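Local coordinates for homocysteine S-methyltransferase (Escherichia coli, PDB 5DMM), which transfers a methyl group from S-methylmethionine, or less efficiently S-adenosylmethionine, to homocysteine, yielding methionine, with zinc as cofactor, at residues A66-Y71 with K94-A99; T115-G120 with G161-A166; L170-E175 with L203-P208; T207-V212 with Q240-L245. All blocks are in the same frame, centred on the assembly; numbering follows the deposited sequence.

Contact 1: residues A66-Y71 with K94-A99. With HCS (2-amino-4-mercapto-butyric acid), chain F.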
loop_
_atom_site.group_PDB
_atom_site.type_symbol
_atom_site.label_atom_id
_atom_site.label_comp_id
_atom_site.label_asym_id
_atom_site.label_seq_id
_atom_site.Cartn_x
_atom_site.Cartn_y
_atom_site.Cartn_z
ATOM N N ALA A 66 -5.932 2.962 6.527
ATOM C CA ALA A 66 -4.746 3.792 6.401
ATOM C C ALA A 66 -3.553 2.968 5.938
ATOM O O ALA A 66 -3.370 1.833 6.378
ATOM C CB ALA A 66 -4.417 4.477 7.741
ATOM N N ILE A 67 -2.733 3.533 5.059
ATOM C CA ILE A 67 -1.498 2.855 4.658
ATOM C C ILE A 67 -0.324 3.567 5.321
ATOM O O ILE A 67 -0.167 4.765 5.154
ATOM C CB ILE A 67 -1.321 2.831 3.133
ATOM C CG1 ILE A 67 -2.514 2.111 2.496
ATOM C CG2 ILE A 67 -0.001 2.145 2.756
ATOM C CD1 ILE A 67 -2.537 2.116 0.963
ATOM N N THR A 68 0.491 2.825 6.067
ATOM C CA THR A 68 1.546 3.442 6.890
ATOM C C THR A 68 2.652 4.068 6.044
ATOM O O THR A 68 2.817 3.742 4.863
ATOM C CB THR A 68 2.174 2.424 7.857
ATOM O OG1 THR A 68 2.752 1.338 7.113
ATOM C CG2 THR A 68 1.112 1.877 8.804
ATOM N N ALA A 69 3.412 4.973 6.662
ATOM C CA ALA A 69 4.487 5.672 5.960
ATOM C C ALA A 69 5.780 4.859 5.916
ATOM O O ALA A 69 6.848 5.376 6.253
ATOM C CB ALA A 69 4.743 7.025 6.626
ATOM N N SER A 70 5.690 3.585 5.529
ATOM C CA SER A 70 6.851 2.694 5.586
ATOM C C SER A 70 7.319 2.229 4.207
ATOM O O SER A 70 8.118 1.306 4.108
ATOM C CB SER A 70 6.538 1.471 6.452
ATOM O OG SER A 70 5.298 0.889 6.069
ATOM N N TYR A 71 6.800 2.851 3.155
ATOM C CA TYR A 71 7.098 2.445 1.776
ATOM C C TYR A 71 8.596 2.333 1.476
ATOM O O TYR A 71 9.037 1.431 0.735
ATOM C CB TYR A 71 6.459 3.444 0.815
ATOM C CG TYR A 71 6.711 3.167 -0.650
ATOM C CD1 TYR A 71 6.080 2.110 -1.292
ATOM C CD2 TYR A 71 7.569 3.976 -1.391
ATOM C CE1 TYR A 71 6.298 1.859 -2.630
ATOM C CE2 TYR A 71 7.793 3.734 -2.731
ATOM C CZ TYR A 71 7.147 2.680 -3.348
ATOM O OH TYR A 71 7.367 2.431 -4.683
ATOM N N LYS A 94 6.849 2.487 14.501
ATOM C CA LYS A 94 6.270 3.796 14.782
ATOM C C LYS A 94 5.257 4.225 13.715
ATOM O O LYS A 94 4.244 4.843 14.039
ATOM C CB LYS A 94 7.367 4.846 14.887
ATOM C CG LYS A 94 6.858 6.240 15.211
ATOM C CD LYS A 94 6.326 6.318 16.632
ATOM C CE LYS A 94 6.273 7.760 17.126
ATOM N NZ LYS A 94 7.632 8.351 17.268
ATOM N N SER A 95 5.530 3.883 12.458
ATOM C CA SER A 95 4.635 4.261 11.362
ATOM C C SER A 95 3.265 3.614 11.552
ATOM O O SER A 95 2.241 4.210 11.198
ATOM C CB SER A 95 5.236 3.891 9.992
ATOM O OG SER A 95 5.102 2.508 9.688
ATOM N N VAL A 96 3.255 2.408 12.121
ATOM C CA VAL A 96 2.025 1.681 12.433
ATOM C C VAL A 96 1.354 2.285 13.652
ATOM O O VAL A 96 0.147 2.472 13.678
ATOM C CB VAL A 96 2.283 0.189 12.710
ATOM C CG1 VAL A 96 0.944 -0.559 12.942
ATOM C CG2 VAL A 96 3.036 -0.440 11.549
ATOM N N GLU A 97 2.155 2.591 14.664
ATOM C CA GLU A 97 1.641 3.175 15.891
ATOM C C GLU A 97 0.889 4.482 15.614
ATOM O O GLU A 97 -0.177 4.715 16.175
ATOM C CB GLU A 97 2.795 3.412 16.874
ATOM C CG GLU A 97 2.393 3.967 18.220
ATOM C CD GLU A 97 3.612 4.349 19.060
ATOM O OE1 GLU A 97 4.627 3.612 19.019
ATOM O OE2 GLU A 97 3.569 5.400 19.740
ATOM N N LEU A 98 1.440 5.321 14.741
ATOM C CA LEU A 98 0.825 6.621 14.459
ATOM C C LEU A 98 -0.497 6.450 13.729
ATOM O O LEU A 98 -1.438 7.206 13.965
ATOM C CB LEU A 98 1.759 7.508 13.639
ATOM C CG LEU A 98 3.024 7.971 14.363
ATOM C CD1 LEU A 98 4.002 8.574 13.367
ATOM C CD2 LEU A 98 2.645 9.005 15.435
ATOM N N ALA A 99 -0.584 5.453 12.854
ATOM C CA ALA A 99 -1.853 5.202 12.176
ATOM C C ALA A 99 -2.874 4.634 13.162
ATOM O O ALA A 99 -4.066 4.958 13.097
ATOM C CB ALA A 99 -1.662 4.242 10.976
HETATM N N HCS F . 4.196 5.267 -0.386
HETATM C CA HCS F . 2.953 5.077 -1.108
HETATM C CB HCS F . 3.232 4.346 -2.416
HETATM C CG HCS F . 4.164 5.158 -3.308
HETATM S SD HCS F . 4.200 4.431 -4.965
HETATM C C HCS F . 2.009 4.265 -0.273
HETATM O OXT HCS F . 2.398 3.859 0.843
HETATM O O HCS F . 0.868 4.025 -0.725
HETATM O O HOH W 1 2.462 5.872 9.134
#
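Thr-68 and Ser-95 point toward each other where the strand end 66-67 runs into its loop. The hydroxyl OG of Ser-95 lies 3.5 Å from CB of Thr-68, a packing contact; the hydroxyl's hydrogen bond goes to the carbonyl O of Ile-92. Thr-68 turns its two branches to different tasks. CG2, anti to its carbonyl carbon, reaches the helix backbone at Val-96 CA (3.7 Å), whereas OG1 donates to OG of Ser-70 (2.8 Å) and also pairs with the backbone N of Ser-121. One helical turn on from Ser-95, CB of Ala-99 faces CB of Ala-66 at 4.3 Å. A water completes the junction, accepting from Ala-69 N (2.8 Å) and donating to Ser-95 O (2.7 Å); it links the helix to the inverse gamma turn centred on Ala-69. Beyond this turn Tyr-71, its CG anti to the backbone N (chi1 179°), lays one ring face against the bound homocysteine, whose CG sits 3.8 Å above the ring centre. A serine in place of Tyr-71 would probably leave that flank of the ligand uncovered and Glu-134 without the phenol as hydrogen-bond partner. The contact joins strand 65-67 of the barrel to helix 85-109, with Leu-157 of helix 143-159 against Thr-68 and Val-96, His-55 of helix 48-61 against Ala-66 and Ala-99, and strand 117-122 hydrogen-bonded alongside.

Contact 2: residues T115-G120 with G161-A166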
loop_
_atom_site.group_PDB
_atom_site.type_symbol
_atom_site.label_atom_id
_atom_site.label_comp_id
_atom_site.label_asym_id
_atom_site.label_seq_id
_atom_site.Cartn_x
_atom_site.Cartn_y
_atom_site.Cartn_z
ATOM N N THR A 115 -15.751 -0.586 11.078
ATOM C CA THR A 115 -14.404 -1.125 11.201
ATOM C C THR A 115 -13.403 -0.301 10.404
ATOM O O THR A 115 -13.654 0.033 9.250
ATOM C CB THR A 115 -14.345 -2.588 10.731
ATOM O OG1 THR A 115 -15.278 -3.361 11.495
ATOM C CG2 THR A 115 -12.939 -3.157 10.920
ATOM N N LEU A 116 -12.284 0.044 11.037
ATOM C CA LEU A 116 -11.207 0.773 10.370
ATOM C C LEU A 116 -9.922 -0.064 10.437
ATOM O O LEU A 116 -9.625 -0.689 11.460
ATOM C CB LEU A 116 -10.980 2.151 11.009
ATOM C CG LEU A 116 -12.152 3.134 11.051
ATOM C CD1 LEU A 116 -11.715 4.450 11.667
ATOM C CD2 LEU A 116 -12.734 3.369 9.656
ATOM N N LEU A 117 -9.165 -0.071 9.346
ATOM C CA LEU A 117 -7.971 -0.896 9.250
ATOM C C LEU A 117 -6.691 -0.060 9.164
ATOM O O LEU A 117 -6.727 1.136 8.817
ATOM C CB LEU A 117 -8.067 -1.816 8.037
ATOM C CG LEU A 117 -9.248 -2.794 8.036
ATOM C CD1 LEU A 117 -9.302 -3.553 6.728
ATOM C CD2 LEU A 117 -9.150 -3.741 9.224
ATOM N N VAL A 118 -5.572 -0.696 9.504
ATOM C CA VAL A 118 -4.247 -0.138 9.260
ATOM C C VAL A 118 -3.442 -1.137 8.419
ATOM O O VAL A 118 -3.254 -2.291 8.816
ATOM C CB VAL A 118 -3.494 0.164 10.574
ATOM C CG1 VAL A 118 -2.064 0.652 10.287
ATOM C CG2 VAL A 118 -4.251 1.184 11.415
ATOM N N ALA A 119 -2.982 -0.709 7.252
ATOM C CA ALA A 119 -2.187 -1.587 6.409
ATOM C C ALA A 119 -0.742 -1.135 6.431
ATOM O O ALA A 119 -0.464 0.039 6.199
ATOM C CB ALA A 119 -2.723 -1.597 4.991
ATOM N N GLY A 120 0.178 -2.064 6.686
ATOM C CA GLY A 120 1.596 -1.722 6.696
ATOM C C GLY A 120 2.163 -1.700 5.285
ATOM O O GLY A 120 2.120 -2.709 4.575
ATOM N N GLY A 161 1.390 -4.376 15.059
ATOM C CA GLY A 161 -0.052 -4.550 15.000
ATOM C C GLY A 161 -0.791 -4.094 13.747
ATOM O O GLY A 161 -1.974 -3.794 13.823
ATOM N N ALA A 162 -0.111 -4.028 12.607
ATOM C CA ALA A 162 -0.796 -3.849 11.324
ATOM C C ALA A 162 -1.849 -4.938 11.121
ATOM O O ALA A 162 -1.598 -6.100 11.443
ATOM C CB ALA A 162 0.212 -3.876 10.174
ATOM N N ASP A 163 -3.017 -4.565 10.596
ATOM C CA ASP A 163 -4.073 -5.536 10.304
ATOM C C ASP A 163 -3.723 -6.348 9.082
ATOM O O ASP A 163 -4.064 -7.534 8.984
ATOM C CB ASP A 163 -5.419 -4.834 10.102
ATOM C CG ASP A 163 -5.844 -4.070 11.330
ATOM O OD1 ASP A 163 -5.951 -4.706 12.404
ATOM O OD2 ASP A 163 -6.042 -2.840 11.229
ATOM N N LEU A 164 -3.058 -5.702 8.138
ATOM C CA LEU A 164 -2.558 -6.412 6.971
ATOM C C LEU A 164 -1.401 -5.661 6.337
ATOM O O LEU A 164 -1.058 -4.557 6.756
ATOM C CB LEU A 164 -3.666 -6.634 5.949
ATOM C CG LEU A 164 -4.219 -5.430 5.196
ATOM C CD1 LEU A 164 -5.164 -5.958 4.111
ATOM C CD2 LEU A 164 -4.980 -4.478 6.093
ATOM N N LEU A 165 -0.794 -6.293 5.341
ATOM C CA LEU A 165 0.354 -5.746 4.649
ATOM C C LEU A 165 -0.078 -5.292 3.275
ATOM O O LEU A 165 -0.755 -6.025 2.539
ATOM C CB LEU A 165 1.474 -6.773 4.527
ATOM C CG LEU A 165 2.004 -7.371 5.831
ATOM C CD1 LEU A 165 3.060 -8.432 5.563
ATOM C CD2 LEU A 165 2.597 -6.274 6.715
ATOM N N ALA A 166 0.304 -4.071 2.946
ATOM C CA ALA A 166 0.113 -3.530 1.605
ATOM C C ALA A 166 1.408 -3.684 0.815
ATOM O O ALA A 166 2.287 -2.809 0.860
ATOM C CB ALA A 166 -0.293 -2.074 1.683
#
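Ala-119 and Leu-164 form the apolar centre, a parallel bridge pair whose side chains share one face of the sheet. CD2 of Leu-164 lies 3.8 Å from CB of Ala-119, brought there by a chi1 of 70° that sets CG between the backbone N and the carbonyl carbon. On the same face CB of Ala-166 stands 4.1 Å from CB of Ala-119. Gly-120 bridges Leu-165 and lies close to Ala-162, whose CB is 3.9 Å from Gly-120 N. Backbone bonds join the two strands: Gly-120 N donates to Leu-164 O and Ala-166 N to Gly-120 O, each at 2.8 Å. Nearer the strand starts, Asp-163 N donates to Val-118 O (2.9 Å), which also receives a long, weak bond from Leu-164 N. The polar edge is the carboxylate of Asp-163: its OD2 accepts from Val-118 N through the anti lone pair (2.8 Å, 159° at hydrogen) and forms a salt bridge with Arg-103. Replacing Asp-163 by an alanine would probably leave Val-118 N without this acceptor and the Arg-103 guanidinium without its carboxylate mate. The short segments 117-120 and 164-166, their axes 52° apart, belong to neighbouring strands in the parallel sheet of the TIM barrel. Trp-192 of strand 191-197 packs on Ala-119, Leu-164 and Ala-166, while helix 85-109 touches Val-118 and helix 143-159 touches Leu-165.

Contact 3: residues L170-E175 with L203-P208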
loop_
_atom_site.group_PDB
_atom_site.type_symbol
_atom_site.label_atom_id
_atom_site.label_comp_id
_atom_site.label_asym_id
_atom_site.label_seq_id
_atom_site.Cartn_x
_atom_site.Cartn_y
_atom_site.Cartn_z
ATOM N N LEU A 170 4.690 -3.001 -6.943
ATOM C CA LEU A 170 5.600 -4.112 -7.244
ATOM C C LEU A 170 5.753 -4.330 -8.755
ATOM O O LEU A 170 4.770 -4.565 -9.438
ATOM C CB LEU A 170 5.085 -5.398 -6.592
ATOM C CG LEU A 170 4.742 -5.358 -5.095
ATOM C CD1 LEU A 170 4.158 -6.691 -4.674
ATOM C CD2 LEU A 170 5.967 -5.020 -4.258
ATOM N N PRO A 171 6.991 -4.269 -9.271
ATOM C CA PRO A 171 7.247 -4.354 -10.712
ATOM C C PRO A 171 7.884 -5.659 -11.172
ATOM O O PRO A 171 7.987 -5.881 -12.377
ATOM C CB PRO A 171 8.231 -3.217 -10.932
ATOM C CG PRO A 171 9.091 -3.286 -9.667
ATOM C CD PRO A 171 8.174 -3.764 -8.547
ATOM N N ASN A 172 8.323 -6.480 -10.221
ATOM C CA ASN A 172 9.220 -7.599 -10.481
ATOM C C ASN A 172 8.645 -8.925 -9.981
ATOM O O ASN A 172 8.326 -9.073 -8.799
ATOM C CB ASN A 172 10.581 -7.313 -9.824
ATOM C CG ASN A 172 11.599 -8.406 -10.072
ATOM O OD1 ASN A 172 11.515 -9.489 -9.491
ATOM N ND2 ASN A 172 12.585 -8.117 -10.923
ATOM N N PHE A 173 8.511 -9.881 -10.896
ATOM C CA PHE A 173 7.890 -11.177 -10.621
ATOM C C PHE A 173 8.684 -12.020 -9.639
ATOM O O PHE A 173 8.103 -12.635 -8.738
ATOM C CB PHE A 173 7.699 -11.945 -11.934
ATOM C CG PHE A 173 6.866 -13.187 -11.810
ATOM C CD1 PHE A 173 5.663 -13.176 -11.129
ATOM C CD2 PHE A 173 7.271 -14.365 -12.420
ATOM C CE1 PHE A 173 4.883 -14.332 -11.031
ATOM C CE2 PHE A 173 6.497 -15.523 -12.330
ATOM C CZ PHE A 173 5.303 -15.504 -11.629
ATOM N N SER A 174 10.005 -12.061 -9.800
ATOM C CA SER A 174 10.812 -12.894 -8.913
ATOM C C SER A 174 10.720 -12.362 -7.481
ATOM O O SER A 174 10.682 -13.137 -6.529
ATOM C CB SER A 174 12.274 -12.966 -9.387
ATOM O OG SER A 174 12.951 -11.734 -9.210
ATOM N N GLU A 175 10.636 -11.042 -7.329
ATOM C CA GLU A 175 10.472 -10.454 -5.997
ATOM C C GLU A 175 9.070 -10.752 -5.438
ATOM O O GLU A 175 8.905 -11.023 -4.250
ATOM C CB GLU A 175 10.735 -8.946 -6.040
ATOM C CG GLU A 175 10.414 -8.219 -4.736
ATOM C CD GLU A 175 10.677 -6.727 -4.815
ATOM O OE1 GLU A 175 10.599 -6.148 -5.924
ATOM O OE2 GLU A 175 10.971 -6.132 -3.757
ATOM N N LEU A 203 3.126 -7.108 -16.180
ATOM C CA LEU A 203 3.963 -6.489 -15.154
ATOM C C LEU A 203 4.985 -5.558 -15.778
ATOM O O LEU A 203 5.347 -5.738 -16.936
ATOM C CB LEU A 203 4.702 -7.565 -14.354
ATOM C CG LEU A 203 4.257 -7.991 -12.959
ATOM C CD1 LEU A 203 5.436 -8.671 -12.235
ATOM C CD2 LEU A 203 3.751 -6.811 -12.169
ATOM N N SER A 204 5.486 -4.592 -15.004
ATOM C CA SER A 204 6.546 -3.703 -15.469
ATOM C C SER A 204 7.746 -4.475 -16.044
ATOM O O SER A 204 8.322 -4.052 -17.047
ATOM C CB SER A 204 7.025 -2.790 -14.333
ATOM O OG SER A 204 6.038 -1.832 -13.981
ATOM N N ASP A 205 8.105 -5.603 -15.429
ATOM C CA ASP A 205 9.257 -6.392 -15.892
ATOM C C ASP A 205 8.950 -7.306 -17.083
ATOM O O ASP A 205 9.821 -8.053 -17.527
ATOM C CB ASP A 205 9.839 -7.229 -14.748
ATOM C CG ASP A 205 8.969 -8.424 -14.362
ATOM O OD1 ASP A 205 7.859 -8.600 -14.907
ATOM O OD2 ASP A 205 9.396 -9.196 -13.481
ATOM N N GLY A 206 7.715 -7.265 -17.578
ATOM C CA GLY A 206 7.352 -8.025 -18.765
ATOM C C GLY A 206 6.471 -9.251 -18.541
ATOM O O GLY A 206 5.902 -9.791 -19.490
ATOM N N THR A 207 6.349 -9.691 -17.292
ATOM C CA THR A 207 5.589 -10.899 -16.968
ATOM C C THR A 207 4.102 -10.750 -17.291
ATOM O O THR A 207 3.469 -9.791 -16.877
ATOM C CB THR A 207 5.736 -11.263 -15.466
ATOM O OG1 THR A 207 7.121 -11.297 -15.110
ATOM C CG2 THR A 207 5.106 -12.624 -15.173
ATOM N N PRO A 208 3.535 -11.713 -18.025
ATOM C CA PRO A 208 2.082 -11.714 -18.227
ATOM C C PRO A 208 1.337 -11.755 -16.889
ATOM O O PRO A 208 1.708 -12.526 -16.010
ATOM C CB PRO A 208 1.841 -13.001 -19.035
ATOM C CG PRO A 208 3.154 -13.253 -19.726
ATOM C CD PRO A 208 4.191 -12.838 -18.722
HETATM O O HOH W 2 11.404 -11.127 -12.586
#
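Asp-205 and Phe-173 make the firm core of this contact, where a loop carboxylate takes up the first backbone N-H of helix 173-183. Phe-173 N donates to Asp-205 OD2 at 2.8 Å, almost straight (173°), although the donor stands above the carboxylate plane. The other oxygen fixes the carboxylate's rotation: Asp-205 OD1 accepts from Thr-207 N (3.0 Å), closing an Asx turn, and from Thr-207 OG1 (2.8 Å), both from one face of its plane. That grip also sets Thr-207 against the phenylalanine. Its CG2, anti to the backbone N, makes a CH-pi contact over one ring face, 4.0 Å from the centroid of the Phe-173 ring, while its OG1 lies 3.3 Å from Phe-173 CB. At the inner end CB of Pro-171 and CB of Ser-204 pack at 3.6 Å, and CD1 of Leu-203 packs 3.6 Å from Phe-173 N. Asn-172 is the N-cap, its OD1 accepting from Glu-175 N and Ser-174 OG. The looser side is bridged by water, which donates to Asp-205 OD2 and takes a longer bond from Ser-174 N (3.3 Å). These loops follow strands 164-170 and 202-203; Val-212 of helix 209-217 packs on Phe-173, Leu-203 and Thr-207, Phe-146 of helix 143-159 lies against Asn-172, and Phe-195 of strand 191-197 touches Leu-203.

Contact 4: residues T207-V212 with Q240-L245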
loop_
_atom_site.group_PDB
_atom_site.type_symbol
_atom_site.label_atom_id
_atom_site.label_comp_id
_atom_site.label_asym_id
_atom_site.label_seq_id
_atom_site.Cartn_x
_atom_site.Cartn_y
_atom_site.Cartn_z
ATOM N N THR A 207 6.349 -9.691 -17.292
ATOM C CA THR A 207 5.589 -10.899 -16.968
ATOM C C THR A 207 4.102 -10.750 -17.291
ATOM O O THR A 207 3.469 -9.791 -16.877
ATOM C CB THR A 207 5.736 -11.263 -15.466
ATOM O OG1 THR A 207 7.121 -11.297 -15.110
ATOM C CG2 THR A 207 5.106 -12.624 -15.173
ATOM N N PRO A 208 3.535 -11.713 -18.025
ATOM C CA PRO A 208 2.082 -11.714 -18.227
ATOM C C PRO A 208 1.337 -11.755 -16.889
ATOM O O PRO A 208 1.708 -12.526 -16.010
ATOM C CB PRO A 208 1.841 -13.001 -19.035
ATOM C CG PRO A 208 3.154 -13.253 -19.726
ATOM C CD PRO A 208 4.191 -12.838 -18.722
ATOM N N LEU A 209 0.299 -10.939 -16.736
ATOM C CA LEU A 209 -0.434 -10.917 -15.477
ATOM C C LEU A 209 -1.084 -12.261 -15.145
ATOM O O LEU A 209 -1.262 -12.574 -13.971
ATOM C CB LEU A 209 -1.484 -9.807 -15.491
ATOM C CG LEU A 209 -0.917 -8.401 -15.285
ATOM C CD1 LEU A 209 -1.995 -7.346 -15.542
ATOM C CD2 LEU A 209 -0.357 -8.278 -13.872
ATOM N N ARG A 210 -1.430 -13.061 -16.160
ATOM C CA ARG A 210 -1.986 -14.381 -15.894
ATOM C C ARG A 210 -1.005 -15.213 -15.056
ATOM O O ARG A 210 -1.419 -15.983 -14.190
ATOM C CB ARG A 210 -2.346 -15.107 -17.213
ATOM C CG ARG A 210 -1.157 -15.597 -18.029
ATOM C CD ARG A 210 -1.594 -16.295 -19.333
ATOM N NE ARG A 210 -1.551 -15.345 -20.441
ATOM C CZ ARG A 210 -0.523 -15.215 -21.273
ATOM N NH1 ARG A 210 -0.561 -14.308 -22.239
ATOM N NH2 ARG A 210 0.535 -16.001 -21.140
ATOM N N ASP A 211 0.294 -15.034 -15.288
ATOM C CA ASP A 211 1.310 -15.771 -14.543
ATOM C C ASP A 211 1.431 -15.273 -13.101
ATOM O O ASP A 211 1.695 -16.062 -12.184
ATOM C CB ASP A 211 2.673 -15.676 -15.238
ATOM C CG ASP A 211 2.679 -16.344 -16.602
ATOM O OD1 ASP A 211 1.855 -17.251 -16.808
ATOM O OD2 ASP A 211 3.503 -15.968 -17.460
ATOM N N VAL A 212 1.242 -13.971 -12.905
ATOM C CA VAL A 212 1.322 -13.389 -11.565
ATOM C C VAL A 212 0.138 -13.868 -10.741
ATOM O O VAL A 212 0.297 -14.308 -9.606
ATOM C CB VAL A 212 1.348 -11.853 -11.608
ATOM C CG1 VAL A 212 1.489 -11.283 -10.191
ATOM C CG2 VAL A 212 2.497 -11.366 -12.494
ATOM N N GLN A 240 -9.986 -4.644 -15.853
ATOM C CA GLN A 240 -10.853 -5.533 -16.630
ATOM C C GLN A 240 -10.123 -6.828 -16.964
ATOM O O GLN A 240 -10.728 -7.898 -16.954
ATOM C CB GLN A 240 -11.350 -4.835 -17.902
ATOM C CG GLN A 240 -12.436 -3.823 -17.629
ATOM C CD GLN A 240 -12.744 -2.930 -18.820
ATOM O OE1 GLN A 240 -11.955 -2.830 -19.765
ATOM N NE2 GLN A 240 -13.901 -2.267 -18.776
ATOM N N HIS A 241 -8.822 -6.741 -17.229
ATOM C CA HIS A 241 -8.044 -7.941 -17.519
ATOM C C HIS A 241 -7.922 -8.827 -16.270
ATOM O O HIS A 241 -8.153 -10.039 -16.337
ATOM C CB HIS A 241 -6.665 -7.566 -18.070
ATOM C CG HIS A 241 -5.831 -8.744 -18.487
ATOM N ND1 HIS A 241 -6.159 -9.554 -19.555
ATOM C CD2 HIS A 241 -4.682 -9.248 -17.976
ATOM C CE1 HIS A 241 -5.248 -10.504 -19.683
ATOM N NE2 HIS A 241 -4.339 -10.339 -18.739
ATOM N N LEU A 242 -7.575 -8.224 -15.130
ATOM C CA LEU A 242 -7.523 -8.960 -13.868
ATOM C C LEU A 242 -8.877 -9.581 -13.513
ATOM O O LEU A 242 -8.941 -10.685 -12.998
ATOM C CB LEU A 242 -7.053 -8.042 -12.734
ATOM C CG LEU A 242 -5.599 -7.580 -12.821
ATOM C CD1 LEU A 242 -5.312 -6.541 -11.747
ATOM C CD2 LEU A 242 -4.655 -8.782 -12.653
ATOM N N HIS A 243 -9.954 -8.864 -13.816
ATOM C CA HIS A 243 -11.329 -9.303 -13.570
ATOM C C HIS A 243 -11.658 -10.646 -14.248
ATOM O O HIS A 243 -12.495 -11.408 -13.761
ATOM C CB HIS A 243 -12.286 -8.202 -14.051
ATOM C CG HIS A 243 -13.733 -8.440 -13.740
ATOM N ND1 HIS A 243 -14.174 -8.911 -12.522
ATOM C CD2 HIS A 243 -14.846 -8.256 -14.494
ATOM C CE1 HIS A 243 -15.491 -9.001 -12.534
ATOM N NE2 HIS A 243 -15.926 -8.610 -13.720
ATOM N N GLY A 244 -10.984 -10.928 -15.358
ATOM C CA GLY A 244 -11.188 -12.173 -16.083
ATOM C C GLY A 244 -10.307 -13.302 -15.570
ATOM O O GLY A 244 -10.444 -14.449 -16.013
ATOM N N LEU A 245 -9.421 -12.985 -14.626
ATOM C CA LEU A 245 -8.417 -13.936 -14.131
ATOM C C LEU A 245 -8.638 -14.369 -12.681
ATOM O O LEU A 245 -8.137 -15.404 -12.251
ATOM C CB LEU A 245 -7.018 -13.336 -14.246
ATOM C CG LEU A 245 -6.513 -12.985 -15.640
ATOM C CD1 LEU A 245 -5.194 -12.263 -15.536
ATOM C CD2 LEU A 245 -6.380 -14.253 -16.467
HETATM O O HOH W 3 -2.120 -12.105 -18.943
#
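Two outer helices of the barrel pack here, the start of helix 209-217 against the end region of helix 235-243, through Leu-209, Arg-210, His-241, Leu-242 and Leu-245. Leu-209 supplies the inner part. Its CD1 lies 4.2 Å from CD2 of Leu-242, and the two side chains cross at about a right angle. Against His-241 it comes to the ring edge instead, CB of Leu-209 being 4.1 Å from CD2 of the imidazole near the ring plane. With CG of His-241 anti to the backbone N (chi1 -176°), the ring extends toward the start of the other helix. There a water lies in its plane, 2.8 Å from His-241 NE2, and accepts from Arg-210 N (3.0 Å), an amide in the first turn after the N-cap Pro-208. In the alternating strand and helix order of a TIM barrel these are successive outer helices, separated by strand 222-228, and no direct hydrogen bond joins the two segments. Leu-245 puts CD1 against the backbone of helix 209-217, 3.9 Å from CA of Arg-210, while its CD2 lies 4.2 Å from CB of Arg-210. The arginine then bends at chi3 (96°), and its guanidinium turns one face onto CB of Pro-208, 3.8 Å from the plane. Val-213 of helix 209-217 touches both Leu-242 and Leu-245, and Leu-197 of strand 191-197 packs against Leu-209.

Contacts 1 and 2 are joined directly, their centres 9 Å apart: Ala-66 O lies 2.7 Å from Ala-119 N and Thr-68 N 2.9 Å from Ala-119 O, probable hydrogen bonds between neighbouring strands. Contact 1 contributes Ile-67 and Tyr-71 to the homocysteine pocket; contact 2 lies further back, the Ala-166 side chain being about 7 Å from that ligand. Contact 3 continues from the strand of contact 2, yet their centres are 25 Å apart, across the chain's centre. Contacts 3 and 4 share Thr-207 and Pro-208, with centres 12 Å apart; Phe-173 CE1 meets Val-212 CA at 3.7 Å. Contact 4 is outer packing, its nearest atoms about 16 Å from those of contact 1, which holds the pocket residues.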